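Local coordinates for phosphoethanolamine N-methyltransferase 1 (Haemonchus contortus, PDB 4KRG), which transfers a methyl group from S-adenosylmethionine to the amine of phosphoethanolamine, probably opening the nematode's route to phosphocholine, at residues Q39-S44 with P220-R225; A43-D48 with I68-T73; Y155-E160 with Q231-T236. All blocks are in the same frame, centred on the assembly; numbering follows the deposited sequence.

Contact 1: Q39-S44 with P220-R225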
loop_
_atom_site.group_PDB
_atom_site.type_symbol
_atom_site.label_atom_id
_atom_site.label_comp_id
_atom_site.label_asym_id
_atom_site.label_seq_id
_atom_site.Cartn_x
_atom_site.Cartn_y
_atom_site.Cartn_z
ATOM N N GLN A 39 -20.709 0.018 -13.211
ATOM C CA GLN A 39 -20.975 -1.308 -13.750
ATOM C C GLN A 39 -19.716 -1.863 -14.419
ATOM O O GLN A 39 -19.408 -3.045 -14.289
ATOM C CB GLN A 39 -22.156 -1.254 -14.728
ATOM C CG GLN A 39 -22.785 -2.601 -15.077
ATOM C CD GLN A 39 -24.183 -2.459 -15.677
ATOM O OE1 GLN A 39 -25.089 -1.913 -15.044
ATOM N NE2 GLN A 39 -24.358 -2.951 -16.902
ATOM N N ASP A 40 -18.975 -0.989 -15.099
ATOM C CA ASP A 40 -17.734 -1.367 -15.773
ATOM C C ASP A 40 -16.685 -1.920 -14.822
ATOM O O ASP A 40 -15.919 -2.805 -15.185
ATOM C CB ASP A 40 -17.124 -0.157 -16.486
ATOM C CG ASP A 40 -17.920 0.279 -17.702
ATOM O OD1 ASP A 40 -18.756 -0.513 -18.192
ATOM O OD2 ASP A 40 -17.693 1.417 -18.173
ATOM N N LEU A 41 -16.648 -1.381 -13.609
ATOM C CA LEU A 41 -15.551 -1.666 -12.689
ATOM C C LEU A 41 -15.903 -2.608 -11.549
ATOM O O LEU A 41 -15.014 -3.243 -10.992
ATOM C CB LEU A 41 -15.008 -0.371 -12.078
ATOM C CG LEU A 41 -14.857 0.872 -12.945
ATOM C CD1 LEU A 41 -14.558 2.058 -12.059
ATOM C CD2 LEU A 41 -13.747 0.675 -13.952
ATOM N N GLU A 42 -17.181 -2.694 -11.194
ATOM C CA GLU A 42 -17.575 -3.260 -9.893
ATOM C C GLU A 42 -17.091 -4.686 -9.583
ATOM O O GLU A 42 -16.516 -4.934 -8.519
ATOM C CB GLU A 42 -19.093 -3.150 -9.681
ATOM C CG GLU A 42 -19.530 -3.309 -8.232
ATOM C CD GLU A 42 -19.653 -4.759 -7.801
ATOM O OE1 GLU A 42 -20.304 -5.545 -8.519
ATOM O OE2 GLU A 42 -19.097 -5.123 -6.743
ATOM N N ALA A 43 -17.325 -5.624 -10.494
ATOM C CA ALA A 43 -16.986 -7.016 -10.207
ATOM C C ALA A 43 -15.471 -7.233 -10.136
ATOM O O ALA A 43 -14.975 -7.987 -9.295
ATOM C CB ALA A 43 -17.620 -7.939 -11.226
ATOM N N SER A 44 -14.744 -6.577 -11.032
ATOM C CA SER A 44 -13.299 -6.729 -11.048
ATOM C C SER A 44 -12.673 -6.095 -9.811
ATOM O O SER A 44 -11.751 -6.658 -9.233
ATOM C CB SER A 44 -12.690 -6.168 -12.333
ATOM O OG SER A 44 -12.961 -4.794 -12.464
ATOM N N PRO A 220 -5.731 -3.182 -8.644
ATOM C CA PRO A 220 -5.443 -3.416 -10.068
ATOM C C PRO A 220 -6.450 -2.811 -11.042
ATOM O O PRO A 220 -6.041 -2.189 -12.023
ATOM C CB PRO A 220 -5.442 -4.946 -10.173
ATOM C CG PRO A 220 -4.979 -5.385 -8.834
ATOM C CD PRO A 220 -5.595 -4.422 -7.856
ATOM N N THR A 221 -7.738 -2.980 -10.771
ATOM C CA THR A 221 -8.796 -2.420 -11.613
ATOM C C THR A 221 -8.699 -0.904 -11.811
ATOM O O THR A 221 -9.000 -0.385 -12.888
ATOM C CB THR A 221 -10.171 -2.763 -11.032
ATOM O OG1 THR A 221 -10.309 -4.187 -10.976
ATOM C CG2 THR A 221 -11.289 -2.181 -11.876
ATOM N N TYR A 222 -8.287 -0.191 -10.769
ATOM C CA TYR A 222 -8.171 1.260 -10.863
ATOM C C TYR A 222 -6.937 1.722 -11.621
ATOM O O TYR A 222 -6.913 2.823 -12.164
ATOM C CB TYR A 222 -8.304 1.919 -9.492
ATOM C CG TYR A 222 -9.752 2.158 -9.164
ATOM C CD1 TYR A 222 -10.361 3.356 -9.492
ATOM C CD2 TYR A 222 -10.528 1.167 -8.583
ATOM C CE1 TYR A 222 -11.692 3.579 -9.227
ATOM C CE2 TYR A 222 -11.871 1.377 -8.309
ATOM C CZ TYR A 222 -12.445 2.588 -8.632
ATOM O OH TYR A 222 -13.771 2.818 -8.368
ATOM N N ILE A 223 -5.918 0.878 -11.684
ATOM C CA ILE A 223 -4.800 1.186 -12.559
ATOM C C ILE A 223 -5.207 0.921 -14.005
ATOM O O ILE A 223 -5.060 1.794 -14.862
ATOM C CB ILE A 223 -3.547 0.383 -12.204
ATOM C CG1 ILE A 223 -3.024 0.815 -10.832
ATOM C CG2 ILE A 223 -2.474 0.575 -13.274
ATOM C CD1 ILE A 223 -1.865 -0.011 -10.337
ATOM N N ARG A 224 -5.742 -0.269 -14.278
ATOM C CA ARG A 224 -6.019 -0.662 -15.660
ATOM C C ARG A 224 -7.058 0.212 -16.328
ATOM O O ARG A 224 -6.913 0.577 -17.494
ATOM C CB ARG A 224 -6.481 -2.115 -15.746
ATOM C CG ARG A 224 -5.433 -3.134 -15.378
ATOM C CD ARG A 224 -5.861 -4.507 -15.860
ATOM N NE ARG A 224 -7.245 -4.804 -15.516
ATOM C CZ ARG A 224 -7.625 -5.248 -14.324
ATOM N NH1 ARG A 224 -6.718 -5.430 -13.375
ATOM N NH2 ARG A 224 -8.902 -5.509 -14.079
ATOM N N ARG A 225 -8.113 0.544 -15.597
ATOM C CA ARG A 225 -9.253 1.225 -16.199
ATOM C C ARG A 225 -9.368 2.703 -15.866
ATOM O O ARG A 225 -10.057 3.438 -16.564
ATOM C CB ARG A 225 -10.544 0.491 -15.843
ATOM C CG ARG A 225 -10.531 -0.939 -16.323
ATOM C CD ARG A 225 -11.824 -1.658 -16.045
ATOM N NE ARG A 225 -11.799 -3.003 -16.617
ATOM C CZ ARG A 225 -12.708 -3.482 -17.461
ATOM N NH1 ARG A 225 -13.741 -2.734 -17.819
ATOM N NH2 ARG A 225 -12.594 -4.717 -17.933
#

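Contact 2: A43-D48 with I68-T73. With SAH (S-adenosyl-L-homocysteine), chain D.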
loop_
_atom_site.group_PDB
_atom_site.type_symbol
_atom_site.label_atom_id
_atom_site.label_comp_id
_atom_site.label_asym_id
_atom_site.label_seq_id
_atom_site.Cartn_x
_atom_site.Cartn_y
_atom_site.Cartn_z
ATOM N N ALA A 43 -17.325 -5.624 -10.494
ATOM C CA ALA A 43 -16.986 -7.016 -10.207
ATOM C C ALA A 43 -15.471 -7.233 -10.136
ATOM O O ALA A 43 -14.975 -7.987 -9.295
ATOM C CB ALA A 43 -17.620 -7.939 -11.226
ATOM N N SER A 44 -14.744 -6.577 -11.032
ATOM C CA SER A 44 -13.299 -6.729 -11.048
ATOM C C SER A 44 -12.673 -6.095 -9.811
ATOM O O SER A 44 -11.751 -6.658 -9.233
ATOM C CB SER A 44 -12.690 -6.168 -12.333
ATOM O OG SER A 44 -12.961 -4.794 -12.464
ATOM N N ASP A 45 -13.179 -4.941 -9.392
ATOM C CA ASP A 45 -12.695 -4.303 -8.170
ATOM C C ASP A 45 -12.957 -5.193 -6.949
ATOM O O ASP A 45 -12.068 -5.433 -6.136
ATOM C CB ASP A 45 -13.351 -2.929 -7.981
ATOM C CG ASP A 45 -13.060 -2.325 -6.617
ATOM O OD1 ASP A 45 -12.068 -1.577 -6.494
ATOM O OD2 ASP A 45 -13.832 -2.589 -5.670
ATOM N N ARG A 46 -14.182 -5.691 -6.838
ATOM C CA ARG A 46 -14.563 -6.516 -5.699
ATOM C C ARG A 46 -13.675 -7.758 -5.609
ATOM O O ARG A 46 -13.217 -8.118 -4.525
ATOM C CB ARG A 46 -16.045 -6.885 -5.786
ATOM C CG ARG A 46 -16.460 -7.967 -4.821
ATOM C CD ARG A 46 -17.963 -8.137 -4.776
ATOM N NE ARG A 46 -18.614 -7.895 -6.060
ATOM C CZ ARG A 46 -18.854 -8.833 -6.969
ATOM N NH1 ARG A 46 -18.484 -10.086 -6.748
ATOM N NH2 ARG A 46 -19.463 -8.516 -8.101
ATOM N N ALA A 47 -13.407 -8.378 -6.759
ATOM C CA ALA A 47 -12.537 -9.550 -6.829
ATOM C C ALA A 47 -11.094 -9.224 -6.444
ATOM O O ALA A 47 -10.450 -10.009 -5.754
ATOM C CB ALA A 47 -12.599 -10.182 -8.212
ATOM N N ASP A 48 -10.590 -8.070 -6.883
ATOM C CA ASP A 48 -9.265 -7.602 -6.470
ATOM C C ASP A 48 -9.145 -7.533 -4.954
ATOM O O ASP A 48 -8.145 -7.939 -4.378
ATOM C CB ASP A 48 -8.984 -6.205 -7.028
ATOM C CG ASP A 48 -8.705 -6.204 -8.519
ATOM O OD1 ASP A 48 -8.410 -7.268 -9.096
ATOM O OD2 ASP A 48 -8.776 -5.108 -9.107
ATOM N N ILE A 68 -24.779 -1.046 0.254
ATOM C CA ILE A 68 -25.712 -2.021 -0.303
ATOM C C ILE A 68 -25.170 -3.448 -0.228
ATOM O O ILE A 68 -25.834 -4.400 -0.652
ATOM C CB ILE A 68 -26.093 -1.687 -1.753
ATOM C CG1 ILE A 68 -24.865 -1.779 -2.667
ATOM C CG2 ILE A 68 -26.754 -0.314 -1.825
ATOM C CD1 ILE A 68 -25.185 -1.577 -4.145
ATOM N N GLY A 69 -23.948 -3.577 0.279
ATOM C CA GLY A 69 -23.408 -4.856 0.694
ATOM C C GLY A 69 -22.743 -5.710 -0.358
ATOM O O GLY A 69 -22.734 -6.936 -0.232
ATOM N N ARG A 70 -22.170 -5.095 -1.388
ATOM C CA ARG A 70 -21.566 -5.897 -2.455
ATOM C C ARG A 70 -20.426 -6.805 -1.969
ATOM O O ARG A 70 -20.192 -7.860 -2.538
ATOM C CB ARG A 70 -21.149 -5.032 -3.647
ATOM C CG ARG A 70 -20.188 -3.935 -3.315
ATOM C CD ARG A 70 -19.995 -2.966 -4.474
ATOM N NE ARG A 70 -18.844 -2.123 -4.192
ATOM C CZ ARG A 70 -17.616 -2.318 -4.657
ATOM N NH1 ARG A 70 -17.341 -3.321 -5.477
ATOM N NH2 ARG A 70 -16.658 -1.492 -4.299
ATOM N N PHE A 71 -19.734 -6.408 -0.911
ATOM C CA PHE A 71 -18.745 -7.288 -0.296
ATOM C C PHE A 71 -19.399 -8.263 0.682
ATOM O O PHE A 71 -19.036 -9.440 0.727
ATOM C CB PHE A 71 -17.663 -6.479 0.417
ATOM C CG PHE A 71 -16.765 -5.723 -0.511
ATOM C CD1 PHE A 71 -15.821 -6.392 -1.273
ATOM C CD2 PHE A 71 -16.856 -4.347 -0.618
ATOM C CE1 PHE A 71 -14.979 -5.697 -2.136
ATOM C CE2 PHE A 71 -16.015 -3.647 -1.478
ATOM C CZ PHE A 71 -15.079 -4.329 -2.237
ATOM N N THR A 72 -20.350 -7.762 1.467
ATOM C CA THR A 72 -21.074 -8.581 2.440
ATOM C C THR A 72 -21.612 -9.837 1.783
ATOM O O THR A 72 -21.492 -10.934 2.325
ATOM C CB THR A 72 -22.233 -7.793 3.084
ATOM O OG1 THR A 72 -21.697 -6.807 3.970
ATOM C CG2 THR A 72 -23.147 -8.714 3.873
ATOM N N THR A 73 -22.176 -9.667 0.593
ATOM C CA THR A 73 -22.743 -10.765 -0.175
ATOM C C THR A 73 -21.762 -11.925 -0.350
ATOM O O THR A 73 -22.122 -13.080 -0.145
ATOM C CB THR A 73 -23.228 -10.273 -1.551
ATOM O OG1 THR A 73 -24.300 -9.340 -1.366
ATOM C CG2 THR A 73 -23.722 -11.432 -2.386
HETATM N N SAH D . -17.778 -0.103 1.317
HETATM C CA SAH D . -18.827 -0.165 0.286
HETATM C CB SAH D . -19.430 1.270 0.106
HETATM C CG SAH D . -18.392 2.344 -0.212
HETATM S SD SAH D . -19.010 4.051 -0.198
HETATM C C SAH D . -18.293 -0.690 -0.986
HETATM O O SAH D . -17.142 -0.442 -1.311
HETATM O OXT SAH D . -19.075 -1.087 -1.822
HETATM C "C5'" SAH D . -19.106 4.511 1.552
HETATM C "C4'" SAH D . -20.014 3.815 2.411
HETATM O "O4'" SAH D . -19.612 4.004 3.794
HETATM C "C3'" SAH D . -21.384 4.350 2.297
HETATM O "O3'" SAH D . -22.308 3.290 2.390
HETATM C "C2'" SAH D . -21.527 5.222 3.454
HETATM O "O2'" SAH D . -22.868 5.328 3.843
HETATM C "C1'" SAH D . -20.706 4.533 4.478
HETATM N N9 SAH D . -20.243 5.433 5.593
HETATM C C8 SAH D . -19.477 6.527 5.495
HETATM N N7 SAH D . -19.193 6.925 6.737
HETATM C C5 SAH D . -19.763 6.098 7.616
HETATM C C6 SAH D . -19.798 6.041 9.019
HETATM N N6 SAH D . -19.153 6.977 9.792
HETATM N N1 SAH D . -20.482 5.035 9.594
HETATM C C2 SAH D . -21.114 4.115 8.875
HETATM N N3 SAH D . -21.099 4.145 7.532
HETATM C C4 SAH D . -20.434 5.117 6.882
#

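Contact 3: Y155-E160 with Q231-T236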
loop_
_atom_site.group_PDB
_atom_site.type_symbol
_atom_site.label_atom_id
_atom_site.label_comp_id
_atom_site.label_asym_id
_atom_site.label_seq_id
_atom_site.Cartn_x
_atom_site.Cartn_y
_atom_site.Cartn_z
ATOM N N TYR A 155 -7.284 -9.974 11.619
ATOM C CA TYR A 155 -6.883 -9.061 10.556
ATOM C C TYR A 155 -7.861 -7.910 10.389
ATOM O O TYR A 155 -9.034 -8.014 10.752
ATOM C CB TYR A 155 -6.831 -9.800 9.231
ATOM C CG TYR A 155 -5.695 -10.778 9.067
ATOM C CD1 TYR A 155 -4.508 -10.389 8.465
ATOM C CD2 TYR A 155 -5.827 -12.100 9.468
ATOM C CE1 TYR A 155 -3.479 -11.287 8.285
ATOM C CE2 TYR A 155 -4.805 -13.004 9.289
ATOM C CZ TYR A 155 -3.636 -12.593 8.697
ATOM O OH TYR A 155 -2.621 -13.493 8.520
ATOM N N ILE A 156 -7.366 -6.809 9.829
ATOM C CA ILE A 156 -8.219 -5.722 9.373
ATOM C C ILE A 156 -7.834 -5.379 7.939
ATOM O O ILE A 156 -6.650 -5.312 7.602
ATOM C CB ILE A 156 -8.160 -4.475 10.310
ATOM C CG1 ILE A 156 -8.929 -3.300 9.708
ATOM C CG2 ILE A 156 -6.726 -4.079 10.634
ATOM C CD1 ILE A 156 -9.063 -2.124 10.655
ATOM N N HIS A 157 -8.837 -5.218 7.088
ATOM C CA HIS A 157 -8.602 -4.762 5.731
ATOM C C HIS A 157 -9.090 -3.327 5.609
ATOM O O HIS A 157 -10.206 -3.007 6.019
ATOM C CB HIS A 157 -9.343 -5.631 4.715
ATOM C CG HIS A 157 -9.241 -5.121 3.310
ATOM N ND1 HIS A 157 -10.087 -4.160 2.806
ATOM C CD2 HIS A 157 -8.383 -5.437 2.311
ATOM C CE1 HIS A 157 -9.756 -3.900 1.550
ATOM N NE2 HIS A 157 -8.724 -4.658 1.230
ATOM N N LEU A 158 -8.253 -2.470 5.030
ATOM C CA LEU A 158 -8.659 -1.106 4.722
ATOM C C LEU A 158 -8.289 -0.793 3.282
ATOM O O LEU A 158 -7.324 -1.323 2.762
ATOM C CB LEU A 158 -7.978 -0.127 5.666
ATOM C CG LEU A 158 -8.245 -0.408 7.147
ATOM C CD1 LEU A 158 -6.947 -0.344 7.932
ATOM C CD2 LEU A 158 -9.244 0.581 7.701
ATOM N N ARG A 159 -9.079 0.055 2.643
ATOM C CA ARG A 159 -8.799 0.516 1.292
ATOM C C ARG A 159 -9.271 1.953 1.210
ATOM O O ARG A 159 -10.421 2.248 1.537
ATOM C CB ARG A 159 -9.554 -0.323 0.266
ATOM C CG ARG A 159 -9.352 0.154 -1.168
ATOM C CD ARG A 159 -10.459 1.083 -1.653
ATOM N NE ARG A 159 -10.363 1.286 -3.097
ATOM C CZ ARG A 159 -10.871 0.456 -4.003
ATOM N NH1 ARG A 159 -11.528 -0.635 -3.622
ATOM N NH2 ARG A 159 -10.726 0.720 -5.292
ATOM N N GLU A 160 -8.398 2.857 0.784
ATOM C CA GLU A 160 -8.774 4.260 0.762
ATOM C C GLU A 160 -8.360 4.951 -0.529
ATOM O O GLU A 160 -7.375 4.568 -1.160
ATOM C CB GLU A 160 -8.167 4.998 1.960
ATOM C CG GLU A 160 -8.495 4.397 3.314
ATOM C CD GLU A 160 -9.974 4.500 3.671
ATOM O OE1 GLU A 160 -10.659 5.404 3.140
ATOM O OE2 GLU A 160 -10.454 3.680 4.488
ATOM N N GLN A 231 -5.506 4.213 -5.464
ATOM C CA GLN A 231 -6.498 3.421 -4.750
ATOM C C GLN A 231 -5.715 2.366 -4.002
ATOM O O GLN A 231 -5.330 1.342 -4.570
ATOM C CB GLN A 231 -7.462 2.768 -5.727
ATOM C CG GLN A 231 -8.363 3.770 -6.412
ATOM C CD GLN A 231 -9.330 4.399 -5.444
ATOM O OE1 GLN A 231 -10.203 3.720 -4.907
ATOM N NE2 GLN A 231 -9.168 5.696 -5.194
ATOM N N VAL A 232 -5.455 2.628 -2.728
ATOM C CA VAL A 232 -4.483 1.844 -1.991
ATOM C C VAL A 232 -5.161 1.045 -0.892
ATOM O O VAL A 232 -6.036 1.548 -0.182
ATOM C CB VAL A 232 -3.356 2.735 -1.408
ATOM C CG1 VAL A 232 -2.238 1.878 -0.820
ATOM C CG2 VAL A 232 -2.783 3.665 -2.490
ATOM N N HIS A 233 -4.770 -0.219 -0.770
ATOM C CA HIS A 233 -5.297 -1.060 0.296
ATOM C C HIS A 233 -4.212 -1.837 1.033
ATOM O O HIS A 233 -3.089 -1.993 0.539
ATOM C CB HIS A 233 -6.453 -1.955 -0.180
ATOM C CG HIS A 233 -6.059 -3.048 -1.129
ATOM N ND1 HIS A 233 -6.606 -4.314 -1.055
ATOM C CD2 HIS A 233 -5.229 -3.061 -2.193
ATOM C CE1 HIS A 233 -6.114 -5.062 -2.025
ATOM N NE2 HIS A 233 -5.269 -4.324 -2.730
ATOM N N TRP A 234 -4.558 -2.284 2.237
ATOM C CA TRP A 234 -3.611 -2.889 3.160
ATOM C C TRP A 234 -4.289 -4.015 3.908
ATOM O O TRP A 234 -5.440 -3.887 4.315
ATOM C CB TRP A 234 -3.148 -1.862 4.200
ATOM C CG TRP A 234 -2.675 -0.565 3.632
ATOM C CD1 TRP A 234 -1.405 -0.255 3.243
ATOM C CD2 TRP A 234 -3.470 0.603 3.399
ATOM N NE1 TRP A 234 -1.362 1.029 2.774
ATOM C CE2 TRP A 234 -2.608 1.580 2.857
ATOM C CE3 TRP A 234 -4.817 0.916 3.580
ATOM C CZ2 TRP A 234 -3.064 2.850 2.500
ATOM C CZ3 TRP A 234 -5.265 2.178 3.221
ATOM C CH2 TRP A 234 -4.389 3.128 2.692
ATOM N N LEU A 235 -3.570 -5.113 4.097
ATOM C CA LEU A 235 -4.008 -6.154 5.018
ATOM C C LEU A 235 -3.072 -6.108 6.215
ATOM O O LEU A 235 -1.849 -6.127 6.064
ATOM C CB LEU A 235 -3.968 -7.533 4.362
ATOM C CG LEU A 235 -4.536 -8.677 5.207
ATOM C CD1 LEU A 235 -5.995 -8.431 5.527
ATOM C CD2 LEU A 235 -4.375 -9.995 4.467
ATOM N N THR A 236 -3.660 -6.044 7.399
ATOM C CA THR A 236 -2.930 -5.755 8.622
ATOM C C THR A 236 -3.325 -6.735 9.730
ATOM O O THR A 236 -4.509 -6.996 9.948
ATOM C CB THR A 236 -3.209 -4.311 9.051
ATOM O OG1 THR A 236 -2.754 -3.423 8.022
ATOM C CG2 THR A 236 -2.498 -3.984 10.324
HETATM O O HOH W 1 -5.116 -2.915 6.857
#

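Contact 1: Q39-S44 with P220-R225
Leu41 of helix 38-50 splits its two methyl groups between Tyr222 and Arg225 of helix 220-226, where the two helices pack in roughly antiparallel fashion in the Rossmann-like methyltransferase domain. The short helix axes come within 9.8 Å, and their N-to-C directions differ by 145°.

Apolar contact is centred on Leu41. Its side chain meets that of Tyr222 at about a right angle, CD1 lying 3.8 Å from Tyr222 OH and slightly farther from CZ. The other branch turns to the neighbouring arginine, with Leu41 CD2 3.7 Å from Arg225 CD and equally near CB; the leucine and arginine side chains lie alongside, heading opposite ways. Tyr222 also touches Met33, Trp129 and Ser166 of the phosphoethanolamine pocket and comes within about 6 Å of that ligand (nearest atoms), so Leu41 and Tyr222 belong to a layer outside the pocket lining.

Polar contact lies one turn farther along helix 38-50, where the backbones are nearest. Ser44 OG stands 3.1 Å from Thr221 OG1, while Thr221 also sets its methyl CG2 beside the same serine oxygen. Thr221 OG1 has its stronger partner in Asp48, on the next turn of helix 38-50.

Charged groups stay at the margin. Arg225 NH1 comes to 3.4 Å from Asp40 O at an angle too poor for a hydrogen bond, and the carboxylate of Asp40 is not in contact with it, leaving at most a longer-range attraction. Arg224 brings the edge of its guanidinium toward Ser44 CB.

Helix 38-50 is kinked here, the N atoms of Ala43 and Ser44 lacking bonds to the preceding turn. Placed between the backbone N and the carbonyl carbon (chi1 61°), Ser44 OG of the conformer described donates to Leu41 O at 3.0 Å, arriving 39° above the carbonyl plane.

Contact 2: A43-D48 with I68-T73
Arg46 lays the start of its side chain along the ring of Phe71, the two lying alongside but heading opposite ways. Its CG is 3.8 Å from Phe71 CE1, and its backbone CA is about as near. With CG anti to the backbone N (chi1 168°) and chi2 extended, Arg46 CD lies 3.2 Å from Arg70 O; a bend at chi3 beyond it turns the guanidinium steeply to the ring, where Glu42 holds the charged end.

Arg70 carries the polar half. Stretched from CG to NE, it donates from NE to OXT of S-adenosylhomocysteine at 2.6 Å and from NH2 to the ligand's O at 3.2 Å, gripping both oxygens of the carboxylate. The same NH2 makes a weak but fairly straight salt-bridge bond to Asp45 OD2 (3.3 Å, 162°), which meets the guanidinium in plane at its edge. Phe71 CE2 sits 3.6 Å above the Arg70 guanidinium plane, shifted toward its rim, and the ring's own edge points at the ligand O. A salt bridge from NH1 to Glu42 further fixes the group's rotation; Asp45 OD1 is salt-bridged to Arg159.

Ile68 and Gly69, the latter at positive phi, close the glycine-rich loop characteristic of class I methyltransferases. This loop leads from strand 60-64 into helix 70-78, so helix 38-50 packs against that helix's first turn, with Met33 of helix 29-33 touching both Asp45 and Arg70.

Contact 3: Y155-E160 with Q231-T236
The side chains of His157 and His233 leave the same face of an antiparallel strand pair, and their rings meet edge against edge, planes 63° apart. Strand 231-240 runs reversed between strands 154-161 and 208-218, as is typical of the class I methyltransferase sheet. With CG anti to the backbone N (chi1 174°), the His157 ring reaches toward the neighbouring strand, where NE2 lies 3.1 Å from His233 ND1 in a hydrogen bond that either ring could donate. Thr127 O holds the other nitrogen of His157, and Ile49 of helix 38-50 touches both histidine side chains.

On this face too, Arg159 packs its CB and CG against His233 CB, then bends at chi2 toward Gln231. Its NE donates to Gln231 OE1 at 3.0 Å from above the amide's carbonyl plane, with a weak second bond from NH2; the two flat groups are turned 50° apart. Trp129 also binds OE1, and Asp45 is the arginine's stronger partner. Gln231 lies about 4 Å (nearest atoms) from the bound phosphoethanolamine, so this bond probably positions a residue beside the substrate site.

Trp234 dominates the opposite face, toward helix 189-198. Leu158 CB rests 3.9 Å from Trp234 CE3, and Glu160 CG abuts the indole edge in plane. The Glu160 carboxylate turns away to backbone N-H groups of Leu130, Met131 and Met132.

Ladder bonds join Ile156 with Thr236, Leu158 with Trp234 and Glu160 with Val232. A water donates to Ile156 O at 2.9 Å and, weakly, to Trp234 O, and sits 2.7 Å from Thr236 OG1.

Contacts 1 and 2 share helix 38-50, overlap at Ala43 and Ser44, and have centres about 11 Å apart; contact 3 lies about 17 Å from the first and 14 Å from the second. Along the chain, contact 2 closes before contact 3 opens, whereas the segments of contacts 1 and 3 alternate, helix 220-226 leading into strand 231-240. Tyr222 joins contacts 1 and 3 by packing on both Arg159 and Gln231, its CG 3.5 Å from Gln231 CG. Helix 38-50 thus connects the cofactor loop with the sheet strands and helix 220-226: contact 2 supplies residues to the S-adenosylhomocysteine pocket, while contacts 1 and 3 lie near the phosphoethanolamine site.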